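Local coordinates for glutamine amidotransferase domain-containing protein (Streptococcus mutans, PDB 3L7N) that probably acts as a class I glutamine amidotransferase, hydrolysing glutamine to release ammonia for transfer to an acceptor that has not been established, at residues G15-W20 against M48-G53; K75-A80 against G98-A103; G93-G98 against A103-S108; S131-D136 against L225-D230; I167-G170 against Y174-Q177. All blocks are in the same frame, centred on the assembly; numbering follows the deposited sequence.

Contact 1. Residues G15-W20 against M48-G53; sequences GAYLAW and MLILMG
Y17 on helix 15-23 and M52, just beyond strand 48-51, form a Met-aromatic pair. The sulfur SD of M52 lies 4.7 Å from the centroid of the Y17 ring and 43° off its normal, an oblique approach. The methyl beyond it, CE of M52, lies over one face of the Y17 ring, its modelled position being doubtful because it crowds I50. The CB of M52 does not aim at the helix; bends at chi2 (-64°) and chi3 (137°) bring the end of the chain round to the tyrosine.

The pair is a worked example of how a helix is seated on a sheet in an alpha/beta fold. Helix 15-23 links strands 2-7 and 27-32 as a beta-alpha-beta crossover and covers one face of the parallel part of the sheet, in which strand 48-51 is an inner strand. Alternation along that strand sends M48 and I50 toward this helix, while L49 and L51 face helix 70-82 across the sheet.

Purely apolar contact is lighter. CD1 of I50 approaches CD1 of Y17 at 4.4 Å; the CA atoms of I50 and Y17, the nearest pair across the segments, are 8.3 Å apart. V88 and V90 of strand 86-90 also touch Y17, and L225 of helix 219-233 joins them.

Polar bonds run outward from the pair of segments: NE1 of W20 donates to OD1 of D230, and the carbonyl of G53 accepts a bond from H8.

Contact 2. Residues K75-A80 against G98-A103; sequences KLIQKA and GVAYGA
A Schellman motif ends helix 92-100, and A100 in its final turn packs against I77 and Q78 of helix 70-82. Two backbone bonds define the motif: A103 N donates to G98 O at 3.0 Å, and G102 N donates to V99 O at 3.1 Å. G102 is its C-prime residue, with a positive phi of 110° that turns the chain out of the helix; Y101 before it has already left helical backbone angles.

The contact illustrates how an alanine lets two helices approach closely, since the CA atoms of Q78 and A100 are 5.8 Å apart. CB of A100 points at helix 70-82 and meets the branch methyl of the isoleucine, with CG2 of I77 at 3.5 Å. CG2 stands opposite the I77 backbone nitrogen, and CG1 opposite the carbonyl carbon (chi1 -73°). The same methyl, CB of A100, also meets CG of Q78 at 3.9 Å. The glutamine chain, extended beyond CG (chi2 167°), runs past the carbonyl of A100, so that CG of Q78 lies 3.6 Å from A100 O. Its amide ends near that oxygen, but the assignment of the amide atoms is uncertain.

V74, one turn earlier on helix 70-82, also touches A100 and V99. Beneath the helices, I77 rests on L51 and A80 on L49 of strand 48-51, while the ring of Y101 meets that of F169 on strand 166-170. The two helices thus lie side by side over one face of the central sheet.

Contact 3. Residues G93-G98 against A103-S108; sequences GAQLMG and ADYLHS
After the G98-to-A103 turn the chain doubles back along helix 92-100, with CA of Q95 5.9 Å from CA of Y105 and the CA atoms of G98 and A103 5.3 Å apart. A single water spans the gap, donating to Q95 O at 2.8 Å and to A103 O at 3.0 Å. G98 lends no side chain to this gap and allows the backbone of A103 to come close.

Side-chain contact is modest: CB of Q95 lies 4.3 Å from CB of Y105. The tyrosine holds CG between its backbone nitrogen and carbonyl carbon (chi1 77°), and the ring rises beside Q95. Its hydroxyl is hydrogen-bonded to S59 OG, while P58 and D145 touch both Q95 and Y105. G93, near the start of this helix, may belong to a nucleophile elbow with G89 and C91, so the returning chain would back the helix that follows it.

A103 O and G98 O, 3.2 Å apart, are both acceptors and cannot bond each other. The water serves A103 O and Q95 O, and the N-H of A103 serves G98 O, so all three carbonyls have a donor and the crossing to the strand is secured chiefly through backbone groups.

Contact 4. Residues S131-D136 against L225-D230; sequences SDFSDD and LYSFLD
D132 and S227 meet through torsions that turn small groups to each other: CG of D132 lies opposite its carbonyl carbon (chi1 -64°), and OG of S227 sits between its own backbone nitrogen and carbonyl carbon (chi1 57°). CB of D132 is then 3.7 Å from OG of S227, and its carboxylate oxygen OD2 lies 3.6 Å from CB of S227. A water completes the junction, accepting from D132 N at 3.1 Å and hydrogen-bonded to S227 OG at the same length. The charge of D132 is taken up by R231, one helical turn beyond S227, in a salt bridge to OD2.

F133 makes the apolar half of the contact. Its CB does not aim at the helix, but the ring reaches across, and CE1 of F133 comes within 3.8 Å of CB of F228. That methylene sits at the edge of the F133 ring, near its plane, and the two phenylalanine side chains cross obliquely. CG of F228 stands opposite its backbone nitrogen (chi1 170°), which sends the F228 ring away from residues 131-136, toward Y174 and F176, which it meets edge-to-face. S227 takes part in both halves, OG of S227 lying 4.0 Å from CE1 of F133.

Farther along the loop, S134 OG donates to D136 O at 2.6 Å, just where strand 136-143 begins. The example is one of a connecting loop, between strands 115-120 and 136-143, laid against the C-terminal helix 219-233 that flanks the alpha/beta core of this class I amidotransferase domain.

Contact 5. Residues I167-G170 against Y174-Q177; sequences IKFG and YAFQ
Strands 166-170 and 173-176 form a beta hairpin, and I167 pairs with A175, K168 with Y174, just before a classic bulge in which F169 and G170 both face Q173. I167 and A175 are an antiparallel hydrogen-bonded pair: I167 N donates to A175 O and A175 N to I167 O, each at 3.0 Å, the second bond lying in the carbonyl plane. K168 and Y174 are the neighbouring non-hydrogen-bonded pair, their CA atoms 4.7 Å apart.

On the K168 face a lysine lies across a tyrosine ring. With CG opposite the backbone nitrogen (chi1 176°), the K168 chain extends across the ring, and its CG makes a CH-pi contact 4.2 Å from the centroid of the Y174 ring, 22° off the normal. The chain then bends at its end, and NZ of K168 donates to Y174 OH at 2.9 Å. D127 also bonds that hydroxyl, so the phenol is gripped by two partners.

The opposite face, that of I167 and A175, looks to helix 92-100, where A94 touches A175 and M97 touches F169. Through Y174 and F176 the hairpin is hydrogen-bonded to strand 86-90, which leads into a probable nucleophile elbow. CE2 of F169 meets CB of A175 at 3.5 Å, at the ring's edge, while CG2 of I167 lies 3.6 Å above the plane of the same ring, offset toward its rim.

The five contacts lie in and around one mixed sheet. Along the chain contact 1 closes before the others open, and contact 5 falls between the segments of contact 4. Contacts 2 and 3, with centres 10 Å apart, share G98, A103 and helix 92-100, and their segments alternate. Contact 5, centre to centre 10 Å from contact 3, supplies the hairpin beneath that helix. Contacts 1 and 4, 15 Å apart centre to centre, bring helices 15-23 and 219-233 together on the other face, where W20 and D230 tie them; F228 connects contact 4 to contact 5. Helices thus cover both faces of the parallel part of the sheet, with the chain's beginning and end meeting on one.

Contact 1. Residues G15-W20 against M48-G53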
# COMPACT_ATOMS: atom_id res chain seq x y z
N GLY A 15 7.81 5.99 -3.03
CA GLY A 15 8.68 5.47 -4.15
C GLY A 15 8.13 5.52 -5.60
O GLY A 15 7.83 6.58 -6.14
N ALA A 16 7.97 4.37 -6.21
CA ALA A 16 7.57 4.35 -7.60
C ALA A 16 6.21 4.96 -7.89
O ALA A 16 5.94 5.27 -9.02
CB ALA A 16 7.63 2.97 -8.14
N TYR A 17 5.32 5.08 -6.85
CA TYR A 17 4.01 5.77 -7.08
C TYR A 17 4.29 7.23 -7.43
O TYR A 17 3.71 7.79 -8.40
CB TYR A 17 3.12 5.70 -5.88
CG TYR A 17 2.52 4.34 -5.60
CD1 TYR A 17 1.34 3.92 -6.26
CD2 TYR A 17 3.11 3.47 -4.65
CE1 TYR A 17 0.74 2.68 -5.97
CE2 TYR A 17 2.56 2.18 -4.41
CZ TYR A 17 1.35 1.81 -5.08
OH TYR A 17 0.80 0.59 -4.85
N LEU A 18 5.26 7.84 -6.70
CA LEU A 18 5.63 9.21 -6.94
C LEU A 18 6.31 9.32 -8.27
O LEU A 18 5.95 10.20 -9.07
CB LEU A 18 6.54 9.74 -5.85
CG LEU A 18 6.88 11.24 -5.93
CD1 LEU A 18 5.64 12.07 -6.28
CD2 LEU A 18 7.55 11.77 -4.60
N ALA A 19 7.28 8.41 -8.55
CA ALA A 19 8.00 8.43 -9.84
C ALA A 19 7.06 8.33 -11.04
O ALA A 19 7.15 9.13 -12.00
CB ALA A 19 8.93 7.38 -9.87
N TRP A 20 6.15 7.39 -10.97
CA TRP A 20 5.09 7.29 -11.95
C TRP A 20 4.39 8.57 -12.10
O TRP A 20 4.23 9.07 -13.21
CB TRP A 20 4.07 6.18 -11.55
CG TRP A 20 2.92 6.10 -12.51
CD1 TRP A 20 2.92 5.53 -13.77
CD2 TRP A 20 1.64 6.72 -12.35
NE1 TRP A 20 1.70 5.74 -14.39
CE2 TRP A 20 0.90 6.47 -13.55
CE3 TRP A 20 1.02 7.42 -11.29
CZ2 TRP A 20 -0.45 6.90 -13.71
CZ3 TRP A 20 -0.34 7.89 -11.48
CH2 TRP A 20 -1.04 7.62 -12.67
N MET A 48 -7.05 11.97 -7.48
CA MET A 48 -6.70 10.67 -7.02
C MET A 48 -5.96 10.79 -5.69
O MET A 48 -5.25 11.75 -5.47
CB MET A 48 -5.82 10.00 -8.05
CG MET A 48 -5.11 8.77 -7.60
SD MET A 48 -4.13 8.05 -8.96
CE MET A 48 -3.58 6.50 -8.26
N LEU A 49 -6.16 9.82 -4.79
CA LEU A 49 -5.66 9.87 -3.43
C LEU A 49 -4.88 8.57 -3.23
O LEU A 49 -5.41 7.49 -3.47
CB LEU A 49 -6.84 9.91 -2.46
CG LEU A 49 -6.57 9.91 -0.98
CD1 LEU A 49 -5.76 11.15 -0.57
CD2 LEU A 49 -7.89 9.84 -0.20
N ILE A 50 -3.63 8.66 -2.85
CA ILE A 50 -2.83 7.51 -2.66
C ILE A 50 -2.37 7.60 -1.26
O ILE A 50 -1.80 8.62 -0.89
CB ILE A 50 -1.59 7.59 -3.58
CG1 ILE A 50 -2.03 7.62 -5.01
CG2 ILE A 50 -0.64 6.49 -3.31
CD1 ILE A 50 -0.92 7.66 -5.98
N LEU A 51 -2.68 6.60 -0.44
CA LEU A 51 -2.28 6.63 0.97
C LEU A 51 -1.25 5.54 1.15
O LEU A 51 -1.53 4.40 0.88
CB LEU A 51 -3.49 6.32 1.92
CG LEU A 51 -4.77 7.18 1.91
CD1 LEU A 51 -5.78 6.55 1.11
CD2 LEU A 51 -5.33 7.46 3.32
N MET A 52 -0.04 5.90 1.62
CA MET A 52 1.05 4.96 1.77
C MET A 52 1.07 4.29 3.16
O MET A 52 0.26 4.60 4.00
CB MET A 52 2.37 5.68 1.54
CG MET A 52 2.60 6.05 0.07
SD MET A 52 2.73 4.62 -1.00
CE MET A 52 1.76 5.31 -2.20
N GLY A 53 2.09 3.45 3.40
CA GLY A 53 2.14 2.60 4.56
C GLY A 53 2.46 3.39 5.80
O GLY A 53 2.39 4.62 5.79

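Contact 2. Residues K75-A80 against G98-A103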
# COMPACT_ATOMS: atom_id res chain seq x y z
N LYS A 75 -12.36 8.92 7.46
CA LYS A 75 -13.38 9.79 6.89
C LYS A 75 -12.93 10.37 5.59
O LYS A 75 -13.74 10.56 4.67
CB LYS A 75 -13.77 10.90 7.85
CG LYS A 75 -14.27 10.41 9.17
CD LYS A 75 -15.47 11.31 9.67
CE LYS A 75 -15.82 10.97 11.17
NZ LYS A 75 -16.04 12.24 11.93
N LEU A 76 -11.65 10.71 5.48
CA LEU A 76 -11.17 11.33 4.22
C LEU A 76 -11.33 10.30 3.06
O LEU A 76 -11.86 10.64 1.96
CB LEU A 76 -9.73 11.83 4.36
CG LEU A 76 -9.04 12.14 3.08
CD1 LEU A 76 -9.45 13.45 2.54
CD2 LEU A 76 -7.58 12.11 3.27
N ILE A 77 -10.98 9.00 3.33
CA ILE A 77 -11.24 7.93 2.33
C ILE A 77 -12.76 7.86 1.94
O ILE A 77 -13.12 7.85 0.77
CB ILE A 77 -10.76 6.60 2.77
CG1 ILE A 77 -9.26 6.51 2.71
CG2 ILE A 77 -11.31 5.53 1.87
CD1 ILE A 77 -8.72 5.66 3.78
N GLN A 78 -13.63 7.85 2.93
CA GLN A 78 -15.02 7.75 2.65
C GLN A 78 -15.53 8.90 1.82
O GLN A 78 -16.34 8.67 0.87
CB GLN A 78 -15.78 7.65 3.91
CG GLN A 78 -15.55 6.45 4.63
CD GLN A 78 -16.06 6.54 5.95
OE1 GLN A 78 -16.21 5.56 6.62
NE2 GLN A 78 -16.35 7.74 6.38
N LYS A 79 -15.12 10.16 2.18
CA LYS A 79 -15.48 11.35 1.35
C LYS A 79 -14.98 11.16 -0.03
O LYS A 79 -15.69 11.39 -1.00
CB LYS A 79 -14.93 12.67 1.94
CG LYS A 79 -15.47 13.00 3.44
CD LYS A 79 -15.22 14.54 3.86
CE LYS A 79 -16.06 15.61 2.92
NZ LYS A 79 -15.29 16.96 2.64
N ALA A 80 -13.77 10.66 -0.15
CA ALA A 80 -13.19 10.54 -1.45
C ALA A 80 -14.01 9.51 -2.31
O ALA A 80 -14.47 9.83 -3.40
CB ALA A 80 -11.67 10.15 -1.35
N GLY A 98 -9.95 -0.67 4.14
CA GLY A 98 -10.81 -1.69 4.63
C GLY A 98 -11.81 -1.13 5.64
O GLY A 98 -13.08 -1.35 5.50
N VAL A 99 -11.29 -0.41 6.65
CA VAL A 99 -12.10 0.16 7.68
C VAL A 99 -13.06 1.09 7.07
O VAL A 99 -14.20 1.07 7.39
CB VAL A 99 -11.27 0.87 8.74
CG1 VAL A 99 -12.14 1.52 9.76
CG2 VAL A 99 -10.37 -0.08 9.41
N ALA A 100 -12.61 1.90 6.11
CA ALA A 100 -13.48 2.92 5.54
C ALA A 100 -14.70 2.28 4.91
O ALA A 100 -15.76 2.85 4.91
CB ALA A 100 -12.75 3.75 4.55
N TYR A 101 -14.51 1.07 4.37
CA TYR A 101 -15.54 0.33 3.59
C TYR A 101 -16.30 -0.72 4.44
O TYR A 101 -17.05 -1.54 3.88
CB TYR A 101 -14.89 -0.38 2.42
CG TYR A 101 -14.71 0.52 1.23
CD1 TYR A 101 -15.77 0.78 0.38
CD2 TYR A 101 -13.47 1.16 0.96
CE1 TYR A 101 -15.63 1.61 -0.77
CE2 TYR A 101 -13.32 1.97 -0.18
CZ TYR A 101 -14.43 2.18 -1.04
OH TYR A 101 -14.34 2.98 -2.12
N GLY A 102 -16.09 -0.71 5.78
CA GLY A 102 -16.93 -1.36 6.69
C GLY A 102 -16.32 -2.56 7.35
O GLY A 102 -16.94 -3.17 8.17
N ALA A 103 -15.08 -2.90 7.06
CA ALA A 103 -14.46 -4.06 7.69
C ALA A 103 -13.23 -3.75 8.48
O ALA A 103 -12.35 -3.14 8.00
CB ALA A 103 -14.11 -5.02 6.67

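Contact 3. Residues G93-G98 against A103-S108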
# COMPACT_ATOMS: atom_id res chain seq x y z
N GLY A 93 -2.18 2.08 4.51
CA GLY A 93 -3.17 2.67 3.63
C GLY A 93 -4.27 1.68 3.16
O GLY A 93 -5.44 2.06 3.02
N ALA A 94 -3.88 0.40 2.93
CA ALA A 94 -4.83 -0.63 2.44
C ALA A 94 -5.78 -1.06 3.57
O ALA A 94 -6.93 -1.32 3.34
CB ALA A 94 -4.13 -1.72 1.93
N GLN A 95 -5.30 -0.98 4.81
CA GLN A 95 -6.07 -1.32 5.97
C GLN A 95 -7.05 -0.23 6.34
O GLN A 95 -8.15 -0.52 6.83
CB GLN A 95 -5.14 -1.67 7.12
CG GLN A 95 -4.31 -2.89 6.79
CD GLN A 95 -2.99 -3.06 7.61
OE1 GLN A 95 -2.86 -2.59 8.75
NE2 GLN A 95 -2.04 -3.79 7.03
N LEU A 96 -6.67 1.05 6.14
CA LEU A 96 -7.63 2.13 6.39
C LEU A 96 -8.73 2.11 5.32
O LEU A 96 -9.86 2.39 5.60
CB LEU A 96 -6.96 3.51 6.45
CG LEU A 96 -5.98 3.74 7.60
CD1 LEU A 96 -5.01 4.81 7.27
CD2 LEU A 96 -6.67 4.07 8.85
N MET A 97 -8.40 1.74 4.10
CA MET A 97 -9.45 1.54 3.15
C MET A 97 -10.46 0.44 3.60
O MET A 97 -11.68 0.65 3.54
CB MET A 97 -8.92 1.26 1.78
CG MET A 97 -8.17 2.39 1.25
SD MET A 97 -7.69 2.07 -0.37
CE MET A 97 -9.25 2.13 -1.18
N GLY A 98 -9.95 -0.67 4.14
CA GLY A 98 -10.81 -1.69 4.63
C GLY A 98 -11.81 -1.13 5.64
O GLY A 98 -13.08 -1.35 5.50
N ALA A 103 -15.08 -2.90 7.06
CA ALA A 103 -14.46 -4.06 7.69
C ALA A 103 -13.23 -3.75 8.48
O ALA A 103 -12.35 -3.14 8.00
CB ALA A 103 -14.11 -5.02 6.67
N ASP A 104 -13.15 -4.21 9.70
CA ASP A 104 -11.97 -3.97 10.49
C ASP A 104 -10.84 -4.91 10.23
O ASP A 104 -11.04 -6.01 9.80
CB ASP A 104 -12.26 -3.91 11.97
CG ASP A 104 -11.20 -3.15 12.71
OD1 ASP A 104 -10.17 -2.89 12.11
OD2 ASP A 104 -11.37 -2.78 13.87
N TYR A 105 -9.65 -4.44 10.50
CA TYR A 105 -8.43 -5.01 9.99
C TYR A 105 -8.04 -6.21 10.77
O TYR A 105 -8.46 -6.38 11.86
CB TYR A 105 -7.32 -3.95 10.02
CG TYR A 105 -6.72 -3.67 11.36
CD1 TYR A 105 -5.59 -4.31 11.76
CD2 TYR A 105 -7.28 -2.78 12.21
CE1 TYR A 105 -5.06 -4.07 12.94
CE2 TYR A 105 -6.75 -2.55 13.39
CZ TYR A 105 -5.63 -3.20 13.74
OH TYR A 105 -5.09 -2.98 14.94
N LEU A 106 -7.20 -7.05 10.19
CA LEU A 106 -6.81 -8.32 10.88
C LEU A 106 -5.27 -8.54 10.91
O LEU A 106 -4.56 -7.89 10.18
CB LEU A 106 -7.48 -9.53 10.20
CG LEU A 106 -9.00 -9.52 9.97
CD1 LEU A 106 -9.37 -10.52 8.90
CD2 LEU A 106 -9.77 -9.82 11.31
N HIS A 107 -4.81 -9.50 11.72
CA HIS A 107 -3.44 -9.97 11.65
C HIS A 107 -3.28 -10.97 10.52
O HIS A 107 -4.21 -11.66 10.18
CB HIS A 107 -3.01 -10.62 12.98
CG HIS A 107 -3.15 -9.70 14.18
ND1 HIS A 107 -3.97 -10.01 15.25
CD2 HIS A 107 -2.60 -8.49 14.45
CE1 HIS A 107 -3.91 -9.02 16.14
NE2 HIS A 107 -3.09 -8.09 15.68
N SER A 108 -2.09 -11.01 9.91
CA SER A 108 -1.83 -11.88 8.75
C SER A 108 -1.51 -13.29 9.27
O SER A 108 -0.90 -13.42 10.30
CB SER A 108 -0.64 -11.34 7.96
OG SER A 108 -0.53 -11.95 6.69
O HOH W 1 -9.48 -2.96 7.23

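Contact 4. Residues S131-D136 against L225-D230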
# COMPACT_ATOMS: atom_id res chain seq x y z
N SER A 131 -3.99 -6.66 -16.37
CA SER A 131 -3.60 -7.42 -17.54
C SER A 131 -2.10 -7.67 -17.64
O SER A 131 -1.69 -8.70 -18.14
CB SER A 131 -4.08 -6.78 -18.79
OG SER A 131 -5.36 -6.26 -18.62
N ASP A 132 -1.26 -6.74 -17.18
CA ASP A 132 0.18 -6.90 -17.42
C ASP A 132 0.92 -7.60 -16.30
O ASP A 132 2.13 -7.73 -16.34
CB ASP A 132 0.82 -5.61 -17.82
CG ASP A 132 0.29 -5.11 -19.15
OD1 ASP A 132 0.20 -5.91 -20.07
OD2 ASP A 132 -0.10 -3.94 -19.25
N PHE A 133 0.17 -8.14 -15.36
CA PHE A 133 0.73 -8.95 -14.30
C PHE A 133 0.70 -10.43 -14.75
O PHE A 133 -0.39 -10.99 -14.94
CB PHE A 133 -0.14 -8.82 -13.03
CG PHE A 133 0.05 -7.52 -12.25
CD1 PHE A 133 -0.13 -6.26 -12.87
CD2 PHE A 133 0.28 -7.55 -10.87
CE1 PHE A 133 -0.04 -5.09 -12.12
CE2 PHE A 133 0.38 -6.37 -10.13
CZ PHE A 133 0.21 -5.16 -10.74
N SER A 134 1.87 -11.06 -14.91
CA SER A 134 1.91 -12.53 -14.97
C SER A 134 1.15 -13.13 -13.72
O SER A 134 1.03 -12.45 -12.68
CB SER A 134 3.34 -13.01 -14.99
OG SER A 134 3.98 -12.70 -13.76
N ASP A 135 0.65 -14.36 -13.82
CA ASP A 135 -0.17 -14.97 -12.71
C ASP A 135 0.53 -14.94 -11.37
O ASP A 135 -0.12 -14.88 -10.31
CB ASP A 135 -0.50 -16.39 -13.03
CG ASP A 135 -1.46 -16.51 -14.12
OD1 ASP A 135 -1.90 -15.44 -14.69
OD2 ASP A 135 -1.81 -17.69 -14.44
N ASP A 136 1.85 -15.19 -11.43
CA ASP A 136 2.73 -15.08 -10.26
C ASP A 136 3.84 -14.05 -10.53
O ASP A 136 4.50 -14.06 -11.62
CB ASP A 136 3.37 -16.44 -9.92
CG ASP A 136 2.33 -17.52 -9.55
OD1 ASP A 136 1.50 -17.30 -8.61
OD2 ASP A 136 2.37 -18.60 -10.19
N LEU A 225 3.71 -2.22 -11.48
CA LEU A 225 2.95 -1.06 -10.90
C LEU A 225 2.57 -0.02 -11.95
O LEU A 225 1.41 0.33 -12.08
CB LEU A 225 3.71 -0.43 -9.84
CG LEU A 225 3.04 0.56 -8.94
CD1 LEU A 225 1.71 0.06 -8.36
CD2 LEU A 225 4.00 0.86 -7.84
N TYR A 226 3.56 0.43 -12.73
CA TYR A 226 3.28 1.41 -13.76
C TYR A 226 2.16 0.98 -14.64
O TYR A 226 1.34 1.80 -15.05
CB TYR A 226 4.53 1.73 -14.60
CG TYR A 226 5.66 2.31 -13.82
CD1 TYR A 226 5.41 3.06 -12.70
CD2 TYR A 226 6.98 2.13 -14.21
CE1 TYR A 226 6.48 3.59 -11.89
CE2 TYR A 226 8.07 2.69 -13.42
CZ TYR A 226 7.79 3.41 -12.26
OH TYR A 226 8.81 3.93 -11.46
N SER A 227 2.16 -0.30 -15.04
CA SER A 227 1.09 -0.79 -15.99
C SER A 227 -0.27 -0.71 -15.30
O SER A 227 -1.26 -0.27 -15.92
CB SER A 227 1.35 -2.20 -16.43
OG SER A 227 1.44 -3.06 -15.26
N PHE A 228 -0.32 -1.09 -13.99
CA PHE A 228 -1.54 -0.91 -13.20
C PHE A 228 -2.03 0.57 -13.12
O PHE A 228 -3.20 0.88 -13.51
CB PHE A 228 -1.41 -1.53 -11.81
CG PHE A 228 -2.54 -1.17 -10.88
CD1 PHE A 228 -3.77 -1.89 -10.93
CD2 PHE A 228 -2.41 -0.08 -9.96
CE1 PHE A 228 -4.86 -1.54 -10.07
CE2 PHE A 228 -3.49 0.29 -9.10
CZ PHE A 228 -4.73 -0.44 -9.16
N LEU A 229 -1.14 1.50 -12.74
CA LEU A 229 -1.55 2.92 -12.57
C LEU A 229 -1.98 3.51 -13.88
O LEU A 229 -3.02 4.22 -13.95
CB LEU A 229 -0.43 3.77 -11.92
CG LEU A 229 0.03 3.30 -10.50
CD1 LEU A 229 1.45 3.83 -10.14
CD2 LEU A 229 -0.98 3.75 -9.51
N ASP A 230 -1.23 3.19 -14.95
CA ASP A 230 -1.61 3.62 -16.26
C ASP A 230 -2.97 3.18 -16.64
O ASP A 230 -3.81 3.99 -17.18
CB ASP A 230 -0.63 3.18 -17.27
CG ASP A 230 0.54 4.06 -17.32
OD1 ASP A 230 0.37 5.33 -17.25
OD2 ASP A 230 1.63 3.54 -17.40
O HOH W 2 -1.46 -4.16 -15.53

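Contact 5. Residues I167-G170 against Y174-Q177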
# COMPACT_ATOMS: atom_id res chain seq x y z
N ILE A 167 -6.83 -5.84 -3.32
CA ILE A 167 -8.29 -5.88 -3.09
C ILE A 167 -8.94 -4.79 -3.89
O ILE A 167 -8.40 -3.71 -3.99
CB ILE A 167 -8.64 -5.71 -1.61
CG1 ILE A 167 -8.06 -6.82 -0.78
CG2 ILE A 167 -10.21 -5.59 -1.39
CD1 ILE A 167 -8.31 -6.61 0.72
N LYS A 168 -10.07 -5.09 -4.52
CA LYS A 168 -10.80 -4.10 -5.17
C LYS A 168 -12.00 -3.83 -4.37
O LYS A 168 -12.92 -4.70 -4.28
CB LYS A 168 -11.18 -4.52 -6.52
CG LYS A 168 -12.05 -3.49 -7.23
CD LYS A 168 -12.51 -4.02 -8.59
CE LYS A 168 -13.28 -3.02 -9.40
NZ LYS A 168 -12.75 -3.05 -10.88
N PHE A 169 -12.02 -2.63 -3.75
CA PHE A 169 -13.13 -2.12 -2.94
C PHE A 169 -14.18 -1.44 -3.79
O PHE A 169 -15.33 -1.31 -3.38
CB PHE A 169 -12.61 -1.11 -1.93
CG PHE A 169 -11.84 -1.72 -0.82
CD1 PHE A 169 -12.50 -2.26 0.28
CD2 PHE A 169 -10.45 -1.75 -0.85
CE1 PHE A 169 -11.77 -2.88 1.35
CE2 PHE A 169 -9.70 -2.35 0.20
CZ PHE A 169 -10.38 -2.91 1.30
N GLY A 170 -13.77 -0.90 -4.93
CA GLY A 170 -14.66 -0.09 -5.72
C GLY A 170 -14.16 -0.03 -7.13
O GLY A 170 -13.11 -0.59 -7.42
N TYR A 174 -8.62 0.82 -5.11
CA TYR A 174 -7.82 -0.45 -5.00
C TYR A 174 -6.94 -0.37 -3.78
O TYR A 174 -6.65 0.70 -3.32
CB TYR A 174 -6.96 -0.61 -6.21
CG TYR A 174 -7.68 -1.16 -7.35
CD1 TYR A 174 -7.49 -2.51 -7.77
CD2 TYR A 174 -8.65 -0.39 -8.04
CE1 TYR A 174 -8.22 -3.06 -8.89
CE2 TYR A 174 -9.40 -0.94 -9.14
CZ TYR A 174 -9.17 -2.26 -9.54
OH TYR A 174 -9.87 -2.74 -10.58
N ALA A 175 -6.52 -1.50 -3.25
CA ALA A 175 -5.66 -1.54 -2.08
C ALA A 175 -4.59 -2.58 -2.30
O ALA A 175 -4.87 -3.60 -2.83
CB ALA A 175 -6.44 -1.87 -0.90
N PHE A 176 -3.34 -2.25 -1.97
CA PHE A 176 -2.23 -3.20 -2.06
C PHE A 176 -1.69 -3.38 -0.70
O PHE A 176 -1.24 -2.41 -0.06
CB PHE A 176 -1.12 -2.65 -2.98
CG PHE A 176 -1.51 -2.59 -4.44
CD1 PHE A 176 -0.99 -3.48 -5.34
CD2 PHE A 176 -2.40 -1.65 -4.90
CE1 PHE A 176 -1.34 -3.40 -6.76
CE2 PHE A 176 -2.76 -1.58 -6.29
CZ PHE A 176 -2.24 -2.46 -7.19
N GLN A 177 -1.77 -4.58 -0.17
CA GLN A 177 -1.13 -4.84 1.08
C GLN A 177 0.40 -4.95 0.88
O GLN A 177 1.20 -4.60 1.78
CB GLN A 177 -1.69 -6.11 1.70
CG GLN A 177 -1.03 -6.53 3.02
CD GLN A 177 -1.01 -5.43 4.06
OE1 GLN A 177 0.08 -4.95 4.46
NE2 GLN A 177 -2.21 -5.05 4.56